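Local coordinates for protein phosphotriesterase, putative (Deinococcus radiodurans, PDB 4J35) that probably hydrolyses lactones at a two-metal centre and has here been engineered for organophosphate hydrolysis, at residues T2-T7 against G136-V141; L15-P20 against R59-V64; A67-C72 against G95-G100; I229-M234 against K285-L290. The protein carries 7 engineered substitutions. All coordinates share one frame; numbering follows the deposited sequence.

Contact 1: residues T2-T7 against G136-V141; sequences TAQTVT and GIRAGV
Q4 lays its side-chain amide over one face of the R138 guanidinium, the two planes 24° apart and the overlap shifted toward the rim. The Q4 chain starts with CG anti to the backbone N (chi1 -162°) and then bends at chi2, which lets CG rest 3.6 Å from R138 CB and carries CD to 3.4 Å from R138 NH1. Q4 OE1 is as near to that nitrogen but at a poor angle, so the pair stacks instead of bonding. R138 NE is held from elsewhere, by V128 O, which helps fix the guanidinium as a platform. This is the partly exposed, looser side, where one water accepts from both Q4 NE2 and R138 N and donates to T5 O. Two more waters bridge the backbones of strand and loop, one donating to Q4 O and R138 O, the other linking Q4 N to G140 O. Strand 3-5 pairs antiparallel with strand 8-10 in a small N-terminal hairpin, and the contact seats that hairpin on the loop between helices 116-129 and 153-169 of a TIM-barrel enzyme. The hairpin bend carries an ST turn, T7 N donating to T5 OG1 over 3.0 Å; T5 OG1 is also hydrogen-bonded to G8 O. The tighter side is buried: V6 CB meets I137 CG2 at 3.8 Å, the two side chains crossing at a slant. G140 CA comes to 3.4 Å from Q4 O in a CA-H...O contact; a side chain at G140 would run straight into that oxygen.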
loop_
_atom_site.group_PDB
_atom_site.type_symbol
_atom_site.label_atom_id
_atom_site.label_comp_id
_atom_site.label_asym_id
_atom_site.label_seq_id
_atom_site.Cartn_x
_atom_site.Cartn_y
_atom_site.Cartn_z
ATOM N N THR A 2 15.003 -9.240 7.654
ATOM C CA THR A 2 13.717 -9.859 7.882
ATOM C C THR A 2 12.636 -8.815 7.682
ATOM O O THR A 2 12.939 -7.626 7.613
ATOM C CB THR A 2 13.612 -10.429 9.304
ATOM O OG1 THR A 2 13.930 -9.400 10.255
ATOM C CG2 THR A 2 14.583 -11.599 9.469
ATOM N N ALA A 3 11.389 -9.273 7.572
ATOM C CA ALA A 3 10.238 -8.372 7.511
ATOM C C ALA A 3 9.592 -8.336 8.875
ATOM O O ALA A 3 9.435 -9.370 9.517
ATOM C CB ALA A 3 9.236 -8.869 6.491
ATOM N N GLN A 4 9.191 -7.155 9.329
ATOM C CA GLN A 4 8.462 -7.091 10.578
ATOM C C GLN A 4 6.961 -7.220 10.310
ATOM O O GLN A 4 6.355 -6.298 9.787
ATOM C CB GLN A 4 8.782 -5.782 11.301
ATOM C CG GLN A 4 8.426 -5.808 12.770
ATOM C CD GLN A 4 9.189 -6.863 13.547
ATOM O OE1 GLN A 4 10.312 -7.240 13.187
ATOM N NE2 GLN A 4 8.586 -7.345 14.620
ATOM N N THR A 5 6.369 -8.359 10.668
ATOM C CA THR A 5 4.930 -8.567 10.490
ATOM C C THR A 5 4.236 -8.380 11.818
ATOM O O THR A 5 4.887 -8.196 12.843
ATOM C CB THR A 5 4.584 -9.988 9.984
ATOM O OG1 THR A 5 4.556 -10.904 11.090
ATOM C CG2 THR A 5 5.566 -10.443 8.959
ATOM N N VAL A 6 2.913 -8.410 11.805
ATOM C CA VAL A 6 2.142 -8.160 13.016
ATOM C C VAL A 6 2.207 -9.367 13.972
ATOM O O VAL A 6 1.780 -9.264 15.122
ATOM C CB VAL A 6 0.656 -7.793 12.686
ATOM C CG1 VAL A 6 0.595 -6.540 11.794
ATOM C CG2 VAL A 6 -0.068 -8.956 12.016
ATOM N N THR A 7 2.745 -10.495 13.506
ATOM C CA THR A 7 3.010 -11.635 14.385
ATOM C C THR A 7 4.504 -11.851 14.679
ATOM O O THR A 7 4.892 -12.915 15.163
ATOM C CB THR A 7 2.486 -12.955 13.792
ATOM O OG1 THR A 7 3.021 -13.137 12.472
ATOM C CG2 THR A 7 0.968 -12.980 13.756
ATOM N N GLY A 136 3.236 -3.622 21.291
ATOM C CA GLY A 136 4.388 -4.400 20.887
ATOM C C GLY A 136 4.292 -4.869 19.449
ATOM O O GLY A 136 5.179 -5.549 18.938
ATOM N N ILE A 137 3.200 -4.528 18.776
ATOM C CA ILE A 137 3.094 -4.835 17.359
ATOM C C ILE A 137 3.798 -3.730 16.580
ATOM O O ILE A 137 3.426 -2.563 16.699
ATOM C CB ILE A 137 1.639 -4.918 16.920
ATOM C CG1 ILE A 137 0.898 -5.916 17.809
ATOM C CG2 ILE A 137 1.553 -5.320 15.464
ATOM C CD1 ILE A 137 -0.553 -6.063 17.473
ATOM N N ARG A 138 4.803 -4.090 15.786
ATOM C CA ARG A 138 5.560 -3.089 15.053
ATOM C C ARG A 138 5.097 -2.914 13.605
ATOM O O ARG A 138 4.676 -3.872 12.957
ATOM C CB ARG A 138 7.054 -3.414 15.108
ATOM C CG ARG A 138 7.623 -3.277 16.530
ATOM C CD ARG A 138 8.863 -4.165 16.711
ATOM N NE ARG A 138 9.968 -3.738 15.853
ATOM C CZ ARG A 138 11.044 -4.473 15.585
ATOM N NH1 ARG A 138 11.157 -5.696 16.084
ATOM N NH2 ARG A 138 11.999 -3.987 14.804
ATOM N N ALA A 139 5.168 -1.672 13.117
ATOM C CA ALA A 139 4.931 -1.388 11.707
ATOM C C ALA A 139 6.089 -1.936 10.881
ATOM O O ALA A 139 7.239 -1.826 11.281
ATOM C CB ALA A 139 4.777 0.104 11.481
ATOM N N GLY A 140 5.784 -2.503 9.720
ATOM C CA GLY A 140 6.809 -3.098 8.861
ATOM C C GLY A 140 7.093 -2.275 7.621
ATOM O O GLY A 140 8.034 -2.565 6.864
ATOM N N VAL A 141 6.269 -1.239 7.417
ATOM C CA VAL A 141 6.453 -0.301 6.324
ATOM C C VAL A 141 6.054 1.071 6.811
ATOM O O VAL A 141 5.231 1.199 7.737
ATOM C CB VAL A 141 5.626 -0.686 5.058
ATOM C CG1 VAL A 141 5.855 -2.137 4.661
ATOM C CG2 VAL A 141 4.154 -0.466 5.268
HETATM O O HOH W 1 9.600 -4.726 7.774
HETATM O O HOH W 2 3.867 -5.217 10.868
HETATM O O HOH W 3 5.633 -6.776 15.238
#

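Contact 2: residues L15-P20 against R59-V64; sequences LGATLP and RGIQTV
T63 stands beside T18 with both side chains pointing the same way, and its branches sort the polar from the apolar. T63 CB lies 3.5 Å from L15 O and 3.6 Å from T18 OG1. With OG1 anti to the carbonyl carbon (chi1 -52°), the hydroxyl reaches back along the sheet and donates to L15 O across a short 2.6 Å, in the carbonyl plane and on a lone pair, at 121° to the C=O. The methyl CG2 turns the other way and meets T18 CG2 at 4.2 Å. T18 OG1 in turn donates to G16 O. Behind these side chains, L19 N bonds to T63 O at 3.1 Å and Q62 N to A17 O at 3.0 Å, while T63 N adds only a weak bond to A17 O. A water at the sheet end joins A17 N, G60 O and Q62 OE1. On the opposite face, L19 CB approaches V64 CG2 at 4.3 Å, and both residues pack on L56 of helix 42-58. Strand 17-26, that helix and strand 61-66 form a parallel beta-alpha-beta crossover, the repeating unit of the TIM barrel, whose first strand runs on to the metal ligands H21 and H23.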
loop_
_atom_site.group_PDB
_atom_site.type_symbol
_atom_site.label_atom_id
_atom_site.label_comp_id
_atom_site.label_asym_id
_atom_site.label_seq_id
_atom_site.Cartn_x
_atom_site.Cartn_y
_atom_site.Cartn_z
ATOM N N LEU A 15 8.429 -14.951 2.973
ATOM C CA LEU A 15 7.323 -14.052 2.600
ATOM C C LEU A 15 6.441 -14.676 1.523
ATOM O O LEU A 15 5.219 -14.537 1.542
ATOM C CB LEU A 15 7.851 -12.698 2.112
ATOM C CG LEU A 15 8.539 -11.811 3.150
ATOM C CD1 LEU A 15 8.926 -10.452 2.530
ATOM C CD2 LEU A 15 7.656 -11.607 4.372
ATOM N N GLY A 16 7.069 -15.385 0.595
ATOM C CA GLY A 16 6.369 -15.952 -0.531
ATOM C C GLY A 16 5.713 -14.915 -1.420
ATOM O O GLY A 16 6.089 -13.740 -1.446
ATOM N N ALA A 17 4.723 -15.373 -2.177
ATOM C CA ALA A 17 3.982 -14.508 -3.071
ATOM C C ALA A 17 3.270 -13.459 -2.195
ATOM O O ALA A 17 2.605 -13.810 -1.216
ATOM C CB ALA A 17 2.974 -15.337 -3.859
ATOM N N THR A 18 3.398 -12.194 -2.568
ATOM C CA THR A 18 2.948 -11.066 -1.750
ATOM C C THR A 18 2.077 -10.102 -2.531
ATOM O O THR A 18 2.311 -9.813 -3.730
ATOM C CB THR A 18 4.201 -10.296 -1.167
ATOM O OG1 THR A 18 4.964 -11.192 -0.358
ATOM C CG2 THR A 18 3.794 -9.106 -0.328
ATOM N N LEU A 19 1.020 -9.621 -1.867
ATOM C CA LEU A 19 0.266 -8.477 -2.340
ATOM C C LEU A 19 0.760 -7.322 -1.503
ATOM O O LEU A 19 0.532 -7.262 -0.285
ATOM C CB LEU A 19 -1.249 -8.643 -2.085
ATOM C CG LEU A 19 -1.896 -9.708 -2.948
ATOM C CD1 LEU A 19 -3.382 -9.805 -2.497
ATOM C CD2 LEU A 19 -1.845 -9.408 -4.449
ATOM N N PRO A 20 1.441 -6.381 -2.148
ATOM C CA PRO A 20 2.132 -5.320 -1.408
ATOM C C PRO A 20 1.327 -4.039 -1.069
ATOM O O PRO A 20 1.874 -3.098 -0.489
ATOM C CB PRO A 20 3.323 -5.003 -2.341
ATOM C CG PRO A 20 2.724 -5.097 -3.694
ATOM C CD PRO A 20 1.730 -6.327 -3.595
ATOM N N ARG A 59 -4.535 -19.473 -2.959
ATOM C CA ARG A 59 -3.995 -19.134 -4.263
ATOM C C ARG A 59 -2.461 -19.019 -4.223
ATOM O O ARG A 59 -1.842 -18.619 -5.197
ATOM C CB ARG A 59 -4.657 -17.864 -4.774
ATOM C CG ARG A 59 -6.129 -18.085 -5.171
ATOM C CD ARG A 59 -6.864 -16.765 -5.239
ATOM N NE ARG A 59 -8.166 -16.899 -5.883
ATOM C CZ ARG A 59 -9.208 -17.519 -5.339
ATOM N NH1 ARG A 59 -9.097 -18.104 -4.153
ATOM N NH2 ARG A 59 -10.352 -17.583 -6.010
ATOM N N GLY A 60 -1.866 -19.407 -3.102
ATOM C CA GLY A 60 -0.423 -19.343 -2.936
ATOM C C GLY A 60 0.063 -18.026 -2.309
ATOM O O GLY A 60 1.263 -17.885 -2.062
ATOM N N ILE A 61 -0.839 -17.071 -2.067
ATOM C CA ILE A 61 -0.450 -15.786 -1.427
ATOM C C ILE A 61 -0.157 -16.002 0.062
ATOM O O ILE A 61 -1.036 -16.377 0.823
ATOM C CB ILE A 61 -1.511 -14.689 -1.550
ATOM C CG1 ILE A 61 -1.903 -14.427 -3.006
ATOM C CG2 ILE A 61 -0.994 -13.356 -0.873
ATOM C CD1 ILE A 61 -0.799 -14.008 -3.851
ATOM N N GLN A 62 1.077 -15.756 0.488
ATOM C CA GLN A 62 1.423 -15.967 1.891
ATOM C C GLN A 62 1.582 -14.700 2.714
ATOM O O GLN A 62 1.669 -14.778 3.949
ATOM C CB GLN A 62 2.714 -16.759 1.993
ATOM C CG GLN A 62 2.552 -18.191 1.454
ATOM C CD GLN A 62 3.857 -18.896 1.382
ATOM O OE1 GLN A 62 4.405 -19.081 0.297
ATOM N NE2 GLN A 62 4.389 -19.284 2.539
ATOM N N THR A 63 1.662 -13.553 2.044
ATOM C CA THR A 63 1.817 -12.273 2.740
ATOM C C THR A 63 1.054 -11.162 2.064
ATOM O O THR A 63 0.958 -11.116 0.836
ATOM C CB THR A 63 3.307 -11.861 2.731
ATOM O OG1 THR A 63 4.100 -12.945 3.217
ATOM C CG2 THR A 63 3.560 -10.593 3.565
ATOM N N VAL A 64 0.486 -10.279 2.876
ATOM C CA VAL A 64 -0.137 -9.051 2.414
ATOM C C VAL A 64 0.498 -7.874 3.180
ATOM O O VAL A 64 0.748 -7.980 4.372
ATOM C CB VAL A 64 -1.657 -9.041 2.688
ATOM C CG1 VAL A 64 -2.246 -7.657 2.501
ATOM C CG2 VAL A 64 -2.364 -10.020 1.792
HETATM O O HOH W 4 4.096 -18.248 -2.065
#

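Contact 3: residues A67-C72 against G95-G100; sequences ATPNNC and GFFYEG. Engineered in segment 67-72: N71 (natural residue Asp). Engineered in segment 95-100: F97 (natural residue Tyr).
The type I turn from P69 to C72, closed by C72 N to P69 O, lies against the extended G95-F97 backbone, with N70 N donating to G95 O at 2.7 Å nearly along the C=O axis. N70 grips the same glycine a second time: its OD1 accepts from G95 N at 3.0 Å, the donor standing 58° out of the carbonyl plane, while ND2 turns to E127. With an alanine at N70, G95 N would probably lose its acceptor and E127 its amide mate, and of the two bonds to the glycine the backbone one would remain. N71, an engineered residue, has its CG between the backbone N and carbonyl carbon (chi1 55°), which swings OD1 to 3.2 Å from F97 N as an acceptor. N70 CB and N71 ND2 also touch the F96 ring obliquely. The engineered F97 ring is met obliquely by P69 CG, 3.8 Å from F97 CD1, and by C72 SG, 4.5 Å from the ring centroid, a sulfur-aromatic contact. The F97 side chain packs edge-to-face on the metal ligand H176 and comes within about 4 Å of a bound cobalt ion. Polar bonds thus hold the loop backbones together, while the apolar contacts help set an aromatic ring beside the metal centre.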
loop_
_atom_site.group_PDB
_atom_site.type_symbol
_atom_site.label_atom_id
_atom_site.label_comp_id
_atom_site.label_asym_id
_atom_site.label_seq_id
_atom_site.Cartn_x
_atom_site.Cartn_y
_atom_site.Cartn_z
ATOM N N ALA A 67 -1.603 -1.320 3.930
ATOM C CA ALA A 67 -1.071 0.044 3.718
ATOM C C ALA A 67 -1.881 1.113 4.447
ATOM O O ALA A 67 -1.739 2.299 4.205
ATOM C CB ALA A 67 -1.056 0.335 2.243
ATOM N N THR A 68 -2.755 0.695 5.346
ATOM C CA THR A 68 -3.683 1.626 5.980
ATOM C C THR A 68 -2.994 2.643 6.886
ATOM O O THR A 68 -2.333 2.280 7.863
ATOM C CB THR A 68 -4.684 0.881 6.830
ATOM O OG1 THR A 68 -5.273 -0.161 6.038
ATOM C CG2 THR A 68 -5.757 1.817 7.360
ATOM N N PRO A 69 -3.169 3.925 6.577
ATOM C CA PRO A 69 -2.535 4.956 7.403
ATOM C C PRO A 69 -3.126 5.046 8.816
ATOM O O PRO A 69 -4.237 4.535 9.068
ATOM C CB PRO A 69 -2.825 6.252 6.631
ATOM C CG PRO A 69 -3.178 5.821 5.257
ATOM C CD PRO A 69 -3.836 4.495 5.396
ATOM N N ASN A 70 -2.362 5.691 9.713
ATOM C CA ASN A 70 -2.738 5.839 11.107
ATOM C C ASN A 70 -4.116 6.466 11.271
ATOM O O ASN A 70 -4.803 6.140 12.233
ATOM C CB ASN A 70 -1.728 6.683 11.907
ATOM C CG ASN A 70 -0.336 6.054 11.969
ATOM O OD1 ASN A 70 -0.019 5.110 11.233
ATOM N ND2 ASN A 70 0.509 6.591 12.847
ATOM N N ASN A 71 -4.517 7.351 10.358
ATOM C CA ASN A 71 -5.773 8.083 10.519
ATOM C C ASN A 71 -6.907 7.526 9.653
ATOM O O ASN A 71 -7.935 8.182 9.481
ATOM C CB ASN A 71 -5.557 9.593 10.246
ATOM C CG ASN A 71 -4.935 9.877 8.856
ATOM O OD1 ASN A 71 -4.255 9.033 8.270
ATOM N ND2 ASN A 71 -5.133 11.090 8.361
ATOM N N CYS A 72 -6.727 6.320 9.105
ATOM C CA CYS A 72 -7.751 5.715 8.272
ATOM C C CYS A 72 -8.164 4.380 8.832
ATOM O O CYS A 72 -8.471 3.455 8.078
ATOM C CB CYS A 72 -7.261 5.511 6.841
ATOM S SG CYS A 72 -6.805 7.076 6.003
ATOM N N GLY A 95 2.094 5.869 9.245
ATOM C CA GLY A 95 2.037 7.033 8.387
ATOM C C GLY A 95 0.694 7.710 8.444
ATOM O O GLY A 95 -0.241 7.204 9.086
ATOM N N PHE A 96 0.585 8.859 7.782
ATOM C CA PHE A 96 -0.707 9.565 7.705
ATOM C C PHE A 96 -1.072 9.804 6.250
ATOM O O PHE A 96 -0.196 9.801 5.393
ATOM C CB PHE A 96 -0.592 10.929 8.358
ATOM C CG PHE A 96 -0.955 10.971 9.813
ATOM C CD1 PHE A 96 -0.259 10.240 10.750
ATOM C CD2 PHE A 96 -1.938 11.814 10.249
ATOM C CE1 PHE A 96 -0.548 10.334 12.100
ATOM C CE2 PHE A 96 -2.239 11.928 11.610
ATOM C CZ PHE A 96 -1.544 11.170 12.532
ATOM N N PHE A 97 -2.344 10.071 5.975
ATOM C CA PHE A 97 -2.828 10.164 4.589
ATOM C C PHE A 97 -2.647 11.570 3.983
ATOM O O PHE A 97 -2.444 12.534 4.716
ATOM C CB PHE A 97 -4.305 9.745 4.592
ATOM C CG PHE A 97 -4.826 9.253 3.289
ATOM C CD1 PHE A 97 -4.143 8.284 2.553
ATOM C CD2 PHE A 97 -6.076 9.671 2.843
ATOM C CE1 PHE A 97 -4.674 7.780 1.358
ATOM C CE2 PHE A 97 -6.621 9.161 1.651
ATOM C CZ PHE A 97 -5.917 8.219 0.908
ATOM N N TYR A 98 -2.738 11.679 2.650
ATOM C CA TYR A 98 -2.492 12.954 1.926
ATOM C C TYR A 98 -3.345 14.124 2.455
ATOM O O TYR A 98 -4.437 13.923 2.952
ATOM C CB TYR A 98 -2.655 12.779 0.396
ATOM C CG TYR A 98 -4.072 12.626 -0.147
ATOM C CD1 TYR A 98 -4.830 11.479 0.100
ATOM C CD2 TYR A 98 -4.640 13.627 -0.944
ATOM C CE1 TYR A 98 -6.115 11.350 -0.413
ATOM C CE2 TYR A 98 -5.919 13.503 -1.457
ATOM C CZ TYR A 98 -6.655 12.368 -1.187
ATOM O OH TYR A 98 -7.932 12.245 -1.705
ATOM N N GLU A 99 -2.829 15.346 2.369
ATOM C CA GLU A 99 -3.445 16.452 3.101
ATOM C C GLU A 99 -3.584 17.783 2.339
ATOM O O GLU A 99 -2.950 18.775 2.721
ATOM C CB GLU A 99 -2.687 16.684 4.384
ATOM N N GLY A 100 -4.428 17.838 1.302
ATOM C CA GLY A 100 -5.214 16.710 0.824
ATOM C C GLY A 100 -6.090 16.109 1.898
ATOM O O GLY A 100 -6.079 16.593 3.028
#

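Contact 4: residues I229-M234 against K285-L290; sequences IGLQGM and KDWHPL
L231 and W287 each hold CG anti to the backbone N (chi1 -175° and -172°), which lays the leucine alongside the indole with both side chains pointing the same way. L231 CB sits over a face of the five-membered ring, 4.0 Å from its centroid and 18° off the normal, a CH-pi contact. Farther out L231 CD1 covers the ring fusion, 3.9 Å from W287 CD2. I229 O approaches the indole edge near its plane and is buried with no partner. Were W287 an alanine, L231 would lose its aromatic partner and a gap would probably open beside D264. The backbones meet closely where G230 CA lies 3.5 Å from D286 O; a side chain on that glycine would collide with the same oxygen. An inverse gamma turn centred on W287 is closed by a weak bond from H288 N to D286 O. Beyond the apolar patch, one water accepts from Q232 NE2 and D286 N and lies 2.6 Å from G230 O. Q232 NE2 is 3.3 Å from D286 OD2 but badly angled; the OE1 end of that amide accepts instead from D240 N. H288 ND1 accepts from L290 N at 3.3 Å, capping the turn into helix 291-303. Segments 229-234 and 285-290 come after barrel strands 223-226 and 266-269, at the metal-binding C-terminal end of the TIM barrel, where W287 flanks the ligand D264.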
loop_
_atom_site.group_PDB
_atom_site.type_symbol
_atom_site.label_atom_id
_atom_site.label_comp_id
_atom_site.label_asym_id
_atom_site.label_seq_id
_atom_site.Cartn_x
_atom_site.Cartn_y
_atom_site.Cartn_z
ATOM N N ILE A 229 -5.267 -2.596 -9.250
ATOM C CA ILE A 229 -5.723 -3.451 -10.340
ATOM C C ILE A 229 -7.110 -3.966 -9.952
ATOM O O ILE A 229 -7.296 -4.479 -8.862
ATOM C CB ILE A 229 -4.773 -4.635 -10.612
ATOM C CG1 ILE A 229 -3.375 -4.097 -11.043
ATOM C CG2 ILE A 229 -5.316 -5.533 -11.715
ATOM C CD1 ILE A 229 -2.329 -5.171 -11.218
ATOM N N GLY A 230 -8.054 -3.773 -10.856
ATOM C CA GLY A 230 -9.458 -4.153 -10.613
ATOM C C GLY A 230 -10.365 -2.942 -10.427
ATOM O O GLY A 230 -11.579 -3.061 -10.597
ATOM N N LEU A 231 -9.792 -1.779 -10.088
ATOM C CA LEU A 231 -10.590 -0.562 -9.908
ATOM C C LEU A 231 -10.603 0.216 -11.226
ATOM O O LEU A 231 -9.641 0.900 -11.556
ATOM C CB LEU A 231 -10.015 0.290 -8.770
ATOM C CG LEU A 231 -10.765 1.552 -8.338
ATOM C CD1 LEU A 231 -12.193 1.182 -7.932
ATOM C CD2 LEU A 231 -10.012 2.226 -7.177
ATOM N N GLN A 232 -11.694 0.118 -11.979
ATOM C CA GLN A 232 -11.666 0.472 -13.406
ATOM C C GLN A 232 -12.527 1.680 -13.781
ATOM O O GLN A 232 -13.735 1.626 -13.721
ATOM C CB GLN A 232 -12.108 -0.723 -14.261
ATOM C CG GLN A 232 -11.312 -1.998 -14.044
ATOM C CD GLN A 232 -11.566 -3.050 -15.118
ATOM O OE1 GLN A 232 -11.008 -2.974 -16.207
ATOM N NE2 GLN A 232 -12.379 -4.061 -14.799
ATOM N N GLY A 233 -11.905 2.767 -14.205
ATOM C CA GLY A 233 -12.680 3.929 -14.601
ATOM C C GLY A 233 -13.526 4.579 -13.508
ATOM O O GLY A 233 -14.545 5.204 -13.811
ATOM N N MET A 234 -13.141 4.421 -12.243
ATOM C CA MET A 234 -13.715 5.236 -11.172
ATOM C C MET A 234 -12.843 6.489 -11.023
ATOM O O MET A 234 -11.638 6.393 -10.775
ATOM C CB MET A 234 -13.776 4.485 -9.831
ATOM C CG MET A 234 -14.968 4.887 -8.892
ATOM S SD MET A 234 -14.389 4.865 -7.170
ATOM C CE MET A 234 -15.805 4.337 -6.180
ATOM N N LYS A 285 -16.204 -4.119 -9.859
ATOM C CA LYS A 285 -16.519 -5.555 -9.966
ATOM C C LYS A 285 -15.334 -6.478 -9.701
ATOM O O LYS A 285 -15.478 -7.536 -9.071
ATOM C CB LYS A 285 -17.053 -5.870 -11.365
ATOM C CG LYS A 285 -17.440 -7.322 -11.542
ATOM C CD LYS A 285 -18.007 -7.601 -12.922
ATOM C CE LYS A 285 -18.461 -9.070 -13.035
ATOM N NZ LYS A 285 -19.068 -9.406 -14.368
ATOM N N ASP A 286 -14.167 -6.116 -10.239
ATOM C CA ASP A 286 -12.969 -6.922 -10.041
ATOM C C ASP A 286 -12.080 -6.350 -8.951
ATOM O O ASP A 286 -10.926 -6.749 -8.856
ATOM C CB ASP A 286 -12.125 -6.980 -11.320
ATOM C CG ASP A 286 -12.845 -7.646 -12.482
ATOM O OD1 ASP A 286 -13.564 -8.651 -12.257
ATOM O OD2 ASP A 286 -12.680 -7.148 -13.620
ATOM N N TRP A 287 -12.594 -5.413 -8.157
ATOM C CA TRP A 287 -11.786 -4.741 -7.161
ATOM C C TRP A 287 -11.822 -5.504 -5.848
ATOM O O TRP A 287 -12.502 -5.085 -4.891
ATOM C CB TRP A 287 -12.268 -3.309 -6.971
ATOM C CG TRP A 287 -11.405 -2.471 -6.104
ATOM C CD1 TRP A 287 -10.020 -2.417 -6.093
ATOM C CD2 TRP A 287 -11.848 -1.524 -5.131
ATOM N NE1 TRP A 287 -9.605 -1.505 -5.161
ATOM C CE2 TRP A 287 -10.708 -0.958 -4.548
ATOM C CE3 TRP A 287 -13.123 -1.116 -4.675
ATOM C CZ2 TRP A 287 -10.788 0.019 -3.548
ATOM C CZ3 TRP A 287 -13.197 -0.158 -3.667
ATOM C CH2 TRP A 287 -12.034 0.407 -3.129
ATOM N N HIS A 288 -11.094 -6.625 -5.827
ATOM C CA HIS A 288 -11.024 -7.496 -4.668
ATOM C C HIS A 288 -9.789 -8.336 -4.775
ATOM O O HIS A 288 -9.224 -8.492 -5.850
ATOM C CB HIS A 288 -12.287 -8.412 -4.641
ATOM C CG HIS A 288 -12.360 -9.342 -5.806
ATOM N ND1 HIS A 288 -11.665 -10.528 -5.850
ATOM C CD2 HIS A 288 -13.010 -9.241 -6.989
ATOM C CE1 HIS A 288 -11.911 -11.136 -7.000
ATOM N NE2 HIS A 288 -12.716 -10.365 -7.712
ATOM N N PRO A 289 -9.305 -8.861 -3.655
ATOM C CA PRO A 289 -7.911 -9.347 -3.691
ATOM C C PRO A 289 -7.617 -10.683 -4.381
ATOM O O PRO A 289 -6.485 -11.150 -4.345
ATOM C CB PRO A 289 -7.553 -9.453 -2.214
ATOM C CG PRO A 289 -8.875 -9.623 -1.530
ATOM C CD PRO A 289 -9.815 -8.759 -2.285
ATOM N N LEU A 290 -8.611 -11.316 -4.998
ATOM C CA LEU A 290 -8.368 -12.547 -5.727
ATOM C C LEU A 290 -8.205 -12.322 -7.231
ATOM O O LEU A 290 -7.951 -13.266 -7.995
ATOM C CB LEU A 290 -9.603 -13.504 -5.506
ATOM C CG LEU A 290 -10.050 -13.572 -4.051
ATOM C CD1 LEU A 290 -11.321 -14.481 -3.915
ATOM C CD2 LEU A 290 -8.979 -14.131 -3.175
HETATM O O HOH W 5 -13.659 -3.757 -12.068
#

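Contacts 1 and 2 are mostly buried and tie down the chain's beginning; they meet where A3 CB packs on L15 CD2. Contacts 3 and 4 are only partly buried and belong to loops whose aromatic residues lie near the metals, F97 by H176 and W287 by D264. Contact 2 is direct strand-to-strand pairing, contact 3 uses asparagine-to-backbone bonds, and contacts 1 and 4 rely on stacking, packing and bridging water. Contacts 2 and 3 share no more than chain continuity, 59-64 leading toward 67-72 along strand 61-66. Contact 2 also touches contact 4, where L19 CD1 meets P289 O, whereas contacts 1 and 4 lie on opposite sides of the chain's centre.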